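Local coordinates for suppressor of fused homolog (Drosophila melanogaster, PDB 6LPH), which forms a complex with Fused (Fu) and probably sequesters DNA-binding transcription factors by binding them, at residues A[19-24]-A[191-196]; A[102-107]-A[137-142]. One frame throughout, in Å; residues are numbered along the deposited sequence.

In the fold
This chain is the N-terminal part of the protein, built as a mixed beta sheet with helices against it. Near the N terminus, helix 16-28 supplies residues 19-24, which wait for strand 189-199 to close contact 1, a loop with 166 residues between its two ends. Contact 2 is nested inside that loop: strand 97-109 is followed by helix 112-120 and then helix 131-146, which folds back onto it. Strands 97-109 and 189-199 are parallel neighbours, joined by backbone hydrogen bonds such as Cys-194 N to Glu-103 O. Contact 1 uses the sheet face bearing Phe-193 and Thr-105, contact 2 the opposite face bearing Leu-104 and Ile-196, so a helix packs on each side.

Contact 1. Residues A[19-24]-A[191-196]; sequences KAIIDH and VDFCQI
Phe-193 meets Ile-21 and His-24 where helix 16-28 packs on one face of the mixed beta sheet in the N-terminal part of suppressor of fused. This is a helix-on-sheet interface made by a few side chains, with no hydrogen bond between the two segments. The strand enters it at Val-191, whose side chain points toward the helix; its CG1 comes no nearer than 4.5 Å to Ile-21 CD1, so it borders the contact rather than making it. The same CG1 lies 4.0 Å above the Phe-193 ring plane, displaced toward the rim, and so backs one face of the ring. Asp-192 belongs to the other side of the strand, and the next residue carries the contact.

From Phe-193 the ring reaches out between the two helix residues. Ile-21 comes to its edge: CG2, set anti to the backbone N by a chi1 of -64° for CG1, lies near the ring plane at 4.1 Å from Phe-193 CZ. His-24, one turn later, has CG anti to its own backbone N (chi1 -170°), which extends the imidazole from the helix toward the strand. A hydrogen bond from His-24 NE2 to Leu-181 O ties the imidazole to strand 172-186, while Ile-75 of strand 71-77 also packs on Phe-193. Lys-19 NZ and Asp-23 OD1 form a salt bridge on the exposed side of the helix. Ile-22 packs on Phe-77 and on an apolar side chain of the bound peptide.

Past Phe-193 the strand draws away from the helix, and Gln-195 bonds to Arg-107 instead. The imidazole and phenyl planes are only 27° apart, but the rings have slid past one another and barely overlap: centroids are 5.7 Å apart, and His-24 CD2 is 3.8 Å from Phe-193 CE1.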
# COMPACT_ATOMS: atom_id res chain seq x y z
N LYS A 19 -12.48 2.88 -13.62
CA LYS A 19 -11.90 2.84 -14.98
C LYS A 19 -10.66 3.76 -15.14
O LYS A 19 -9.66 3.35 -15.76
CB LYS A 19 -12.97 3.17 -16.05
CG LYS A 19 -12.47 3.06 -17.50
CD LYS A 19 -13.52 3.43 -18.53
CE LYS A 19 -13.13 2.89 -19.91
NZ LYS A 19 -11.77 3.32 -20.30
N ALA A 20 -10.72 4.98 -14.60
CA ALA A 20 -9.57 5.93 -14.64
C ALA A 20 -8.32 5.36 -13.97
O ALA A 20 -7.20 5.46 -14.50
CB ALA A 20 -9.94 7.24 -13.98
N ILE A 21 -8.52 4.76 -12.81
CA ILE A 21 -7.40 4.17 -12.08
C ILE A 21 -6.83 2.98 -12.85
O ILE A 21 -5.62 2.90 -13.04
CB ILE A 21 -7.80 3.79 -10.63
CG1 ILE A 21 -8.17 5.08 -9.84
CG2 ILE A 21 -6.65 3.03 -9.95
CD1 ILE A 21 -8.88 4.81 -8.51
N ILE A 22 -7.71 2.08 -13.31
CA ILE A 22 -7.29 0.90 -14.13
C ILE A 22 -6.55 1.33 -15.38
O ILE A 22 -5.51 0.74 -15.72
CB ILE A 22 -8.50 0.01 -14.51
CG1 ILE A 22 -9.13 -0.64 -13.27
CG2 ILE A 22 -8.13 -1.04 -15.57
CD1 ILE A 22 -8.21 -1.50 -12.47
N ASP A 23 -7.07 2.36 -16.06
CA ASP A 23 -6.37 2.91 -17.22
C ASP A 23 -4.98 3.46 -16.89
O ASP A 23 -4.01 3.15 -17.60
CB ASP A 23 -7.24 3.97 -17.91
CG ASP A 23 -8.44 3.36 -18.62
OD1 ASP A 23 -9.36 4.09 -19.03
OD2 ASP A 23 -8.46 2.11 -18.77
N HIS A 24 -4.88 4.24 -15.82
CA HIS A 24 -3.58 4.70 -15.32
C HIS A 24 -2.62 3.57 -15.04
O HIS A 24 -1.45 3.61 -15.44
CB HIS A 24 -3.78 5.53 -14.06
CG HIS A 24 -2.55 6.26 -13.60
ND1 HIS A 24 -1.80 7.00 -14.43
CD2 HIS A 24 -1.96 6.36 -12.34
CE1 HIS A 24 -0.76 7.54 -13.74
NE2 HIS A 24 -0.87 7.15 -12.46
N VAL A 191 -7.30 12.05 -7.56
CA VAL A 191 -6.86 10.88 -6.76
C VAL A 191 -5.35 11.00 -6.62
O VAL A 191 -4.64 10.91 -7.62
CB VAL A 191 -7.22 9.57 -7.46
CG1 VAL A 191 -6.65 8.33 -6.69
CG2 VAL A 191 -8.73 9.44 -7.59
N ASP A 192 -4.87 11.23 -5.39
CA ASP A 192 -3.42 11.15 -5.08
C ASP A 192 -3.12 9.69 -4.76
O ASP A 192 -3.91 9.05 -4.08
CB ASP A 192 -3.13 11.91 -3.77
CG ASP A 192 -3.09 13.42 -3.93
OD1 ASP A 192 -3.24 13.90 -5.07
OD2 ASP A 192 -2.89 14.13 -2.92
N PHE A 193 -1.98 9.15 -5.18
CA PHE A 193 -1.59 7.81 -4.72
C PHE A 193 -0.66 7.94 -3.53
O PHE A 193 0.49 8.38 -3.66
CB PHE A 193 -1.03 6.97 -5.88
CG PHE A 193 -2.08 6.63 -6.91
CD1 PHE A 193 -2.35 7.49 -8.00
CD2 PHE A 193 -2.86 5.50 -6.75
CE1 PHE A 193 -3.36 7.19 -8.92
CE2 PHE A 193 -3.88 5.21 -7.66
CZ PHE A 193 -4.14 6.04 -8.74
N CYS A 194 -1.18 7.60 -2.34
CA CYS A 194 -0.45 7.76 -1.09
C CYS A 194 0.25 6.45 -0.76
O CYS A 194 -0.40 5.46 -0.37
CB CYS A 194 -1.39 8.17 0.05
SG CYS A 194 -1.94 9.87 -0.18
N GLN A 195 1.57 6.45 -0.91
CA GLN A 195 2.33 5.23 -0.66
C GLN A 195 2.71 5.13 0.81
O GLN A 195 3.39 6.01 1.37
CB GLN A 195 3.58 5.15 -1.53
CG GLN A 195 4.34 3.84 -1.38
CD GLN A 195 5.55 3.79 -2.27
OE1 GLN A 195 5.44 3.93 -3.50
NE2 GLN A 195 6.71 3.61 -1.68
N ILE A 196 2.28 4.04 1.40
CA ILE A 196 2.58 3.75 2.79
C ILE A 196 4.00 3.18 2.85
O ILE A 196 4.41 2.39 1.98
CB ILE A 196 1.46 2.82 3.33
CG1 ILE A 196 0.35 3.65 3.98
CG2 ILE A 196 1.91 1.93 4.46
CD1 ILE A 196 0.03 4.95 3.32

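Contact 2. Residues A[102-107]-A[137-142]; sequences FELTFR and QAIGRY
Leu-104 and Ile-139 interlock where helix 131-146 crosses the sheet face opposite the one that carries helix 16-28, giving the domain, a mixed sheet with helices on both faces, its second layer of helix. The contact is small and buried, and three residues make it. No hydrogen bond crosses it; the side-chain contact is apolar.

Leu-104 contributes the most. Its side chain points from strand 97-109 to the helix, and with chi2 at 171° CD1 continues the run of the chain outward from the strand, putting that methyl foremost. CD1 lies 3.7 Å from Ile-139 CG2 and 3.9 Å from Ile-139 CB, so it lies against the CB-CG2 side of the residue. Around them Leu-104 also packs on Leu-79 and on Ile-196 of the neighbouring strand.

Ile-139 answers with its shorter branch. A chi1 of -63° leaves CG2 anti to the backbone N and turned to Leu-104, while the longer CG1 arm stands beside the N. The two side chains cross at a slant, and Leu-173 of strand 172-186 packs against Ile-139 too.

Gly-140 completes the group with backbone alone: Leu-104 CD1 meets its N at 4.0 Å. The CA atoms of Leu-104 and Gly-140 are the nearest pair of the two segments, 8.1 Å apart.

One turn apart on the same helix, Gln-137 and Arg-141 serve other neighbours. Gln-137 packs on an apolar side chain of the bound peptide while its OE1 accepts a hydrogen bond from Leu-52 N, and Arg-141 NH1 makes a salt bridge with Asp-50 OD1. Back at the contact, the second methyl of the leucine stands farther off than the first, with Leu-104 CD2 4.1 Å from Ile-139 CG2.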
# COMPACT_ATOMS: atom_id res chain seq x y z
N PHE A 102 -7.73 10.13 -2.37
CA PHE A 102 -6.52 9.33 -2.52
C PHE A 102 -6.82 7.83 -2.54
O PHE A 102 -7.95 7.42 -2.19
CB PHE A 102 -5.52 9.67 -1.40
CG PHE A 102 -5.94 9.18 -0.04
CD1 PHE A 102 -5.50 7.96 0.44
CD2 PHE A 102 -6.81 9.94 0.74
CE1 PHE A 102 -5.88 7.51 1.70
CE2 PHE A 102 -7.21 9.48 1.98
CZ PHE A 102 -6.75 8.27 2.46
N GLU A 103 -5.85 7.03 -3.00
CA GLU A 103 -5.83 5.59 -2.74
C GLU A 103 -4.50 5.26 -2.10
O GLU A 103 -3.54 6.04 -2.19
CB GLU A 103 -6.05 4.73 -4.01
CG GLU A 103 -7.45 4.90 -4.67
CD GLU A 103 -8.60 4.26 -3.90
OE1 GLU A 103 -8.40 3.59 -2.83
OE2 GLU A 103 -9.74 4.39 -4.41
N LEU A 104 -4.47 4.10 -1.44
CA LEU A 104 -3.27 3.63 -0.79
C LEU A 104 -2.42 2.76 -1.73
O LEU A 104 -2.97 1.93 -2.49
CB LEU A 104 -3.64 2.76 0.40
CG LEU A 104 -4.41 3.51 1.51
CD1 LEU A 104 -4.93 2.53 2.56
CD2 LEU A 104 -3.51 4.57 2.17
N THR A 105 -1.10 2.96 -1.69
CA THR A 105 -0.18 2.00 -2.30
C THR A 105 0.85 1.48 -1.29
O THR A 105 1.04 2.05 -0.20
CB THR A 105 0.51 2.53 -3.58
OG1 THR A 105 1.58 3.40 -3.22
CG2 THR A 105 -0.49 3.33 -4.50
N PHE A 106 1.52 0.38 -1.64
CA PHE A 106 2.53 -0.17 -0.73
C PHE A 106 3.54 -0.93 -1.59
O PHE A 106 3.16 -1.57 -2.58
CB PHE A 106 1.84 -1.07 0.29
CG PHE A 106 2.76 -1.74 1.30
CD1 PHE A 106 3.59 -0.98 2.15
CD2 PHE A 106 2.76 -3.12 1.45
CE1 PHE A 106 4.40 -1.57 3.11
CE2 PHE A 106 3.56 -3.74 2.44
CZ PHE A 106 4.40 -2.97 3.25
N ARG A 107 4.82 -0.78 -1.27
CA ARG A 107 5.88 -1.50 -2.00
C ARG A 107 6.60 -2.43 -1.05
O ARG A 107 7.19 -2.00 -0.04
CB ARG A 107 6.85 -0.56 -2.67
CG ARG A 107 6.15 0.30 -3.77
CD ARG A 107 7.12 1.23 -4.46
NE ARG A 107 6.42 2.13 -5.38
CZ ARG A 107 6.09 1.81 -6.64
NH1 ARG A 107 6.45 0.61 -7.15
NH2 ARG A 107 5.46 2.70 -7.41
N GLN A 137 -6.72 -2.60 4.11
CA GLN A 137 -8.12 -2.53 4.58
C GLN A 137 -8.20 -1.83 5.93
O GLN A 137 -9.07 -0.98 6.13
CB GLN A 137 -8.80 -3.89 4.68
CG GLN A 137 -9.01 -4.62 3.38
CD GLN A 137 -10.15 -4.05 2.53
OE1 GLN A 137 -10.76 -3.02 2.87
NE2 GLN A 137 -10.43 -4.74 1.41
N ALA A 138 -7.27 -2.17 6.82
CA ALA A 138 -7.26 -1.64 8.18
C ALA A 138 -6.93 -0.14 8.15
O ALA A 138 -7.53 0.65 8.89
CB ALA A 138 -6.26 -2.40 9.06
N ILE A 139 -5.99 0.26 7.30
CA ILE A 139 -5.69 1.70 7.17
C ILE A 139 -6.90 2.42 6.55
O ILE A 139 -7.29 3.50 7.01
CB ILE A 139 -4.38 1.99 6.38
CG1 ILE A 139 -3.16 1.42 7.14
CG2 ILE A 139 -4.23 3.51 6.09
CD1 ILE A 139 -1.94 1.24 6.24
N GLY A 140 -7.49 1.80 5.53
CA GLY A 140 -8.76 2.27 4.98
C GLY A 140 -9.84 2.49 6.03
O GLY A 140 -10.49 3.54 6.02
N ARG A 141 -10.03 1.54 6.94
CA ARG A 141 -11.05 1.69 8.01
C ARG A 141 -10.71 2.85 8.92
O ARG A 141 -11.59 3.61 9.31
CB ARG A 141 -11.19 0.42 8.87
CG ARG A 141 -12.23 -0.57 8.37
CD ARG A 141 -12.40 -1.75 9.33
NE ARG A 141 -11.16 -2.54 9.43
CZ ARG A 141 -10.83 -3.52 8.60
NH1 ARG A 141 -11.66 -3.87 7.63
NH2 ARG A 141 -9.68 -4.17 8.74
N TYR A 142 -9.43 2.98 9.24
CA TYR A 142 -8.96 4.03 10.12
C TYR A 142 -9.34 5.40 9.49
O TYR A 142 -9.95 6.25 10.16
CB TYR A 142 -7.44 3.87 10.30
CG TYR A 142 -6.77 5.03 10.98
CD1 TYR A 142 -7.17 5.44 12.26
CD2 TYR A 142 -5.74 5.73 10.36
CE1 TYR A 142 -6.55 6.50 12.90
CE2 TYR A 142 -5.10 6.80 11.00
CZ TYR A 142 -5.53 7.18 12.26
OH TYR A 142 -4.93 8.23 12.91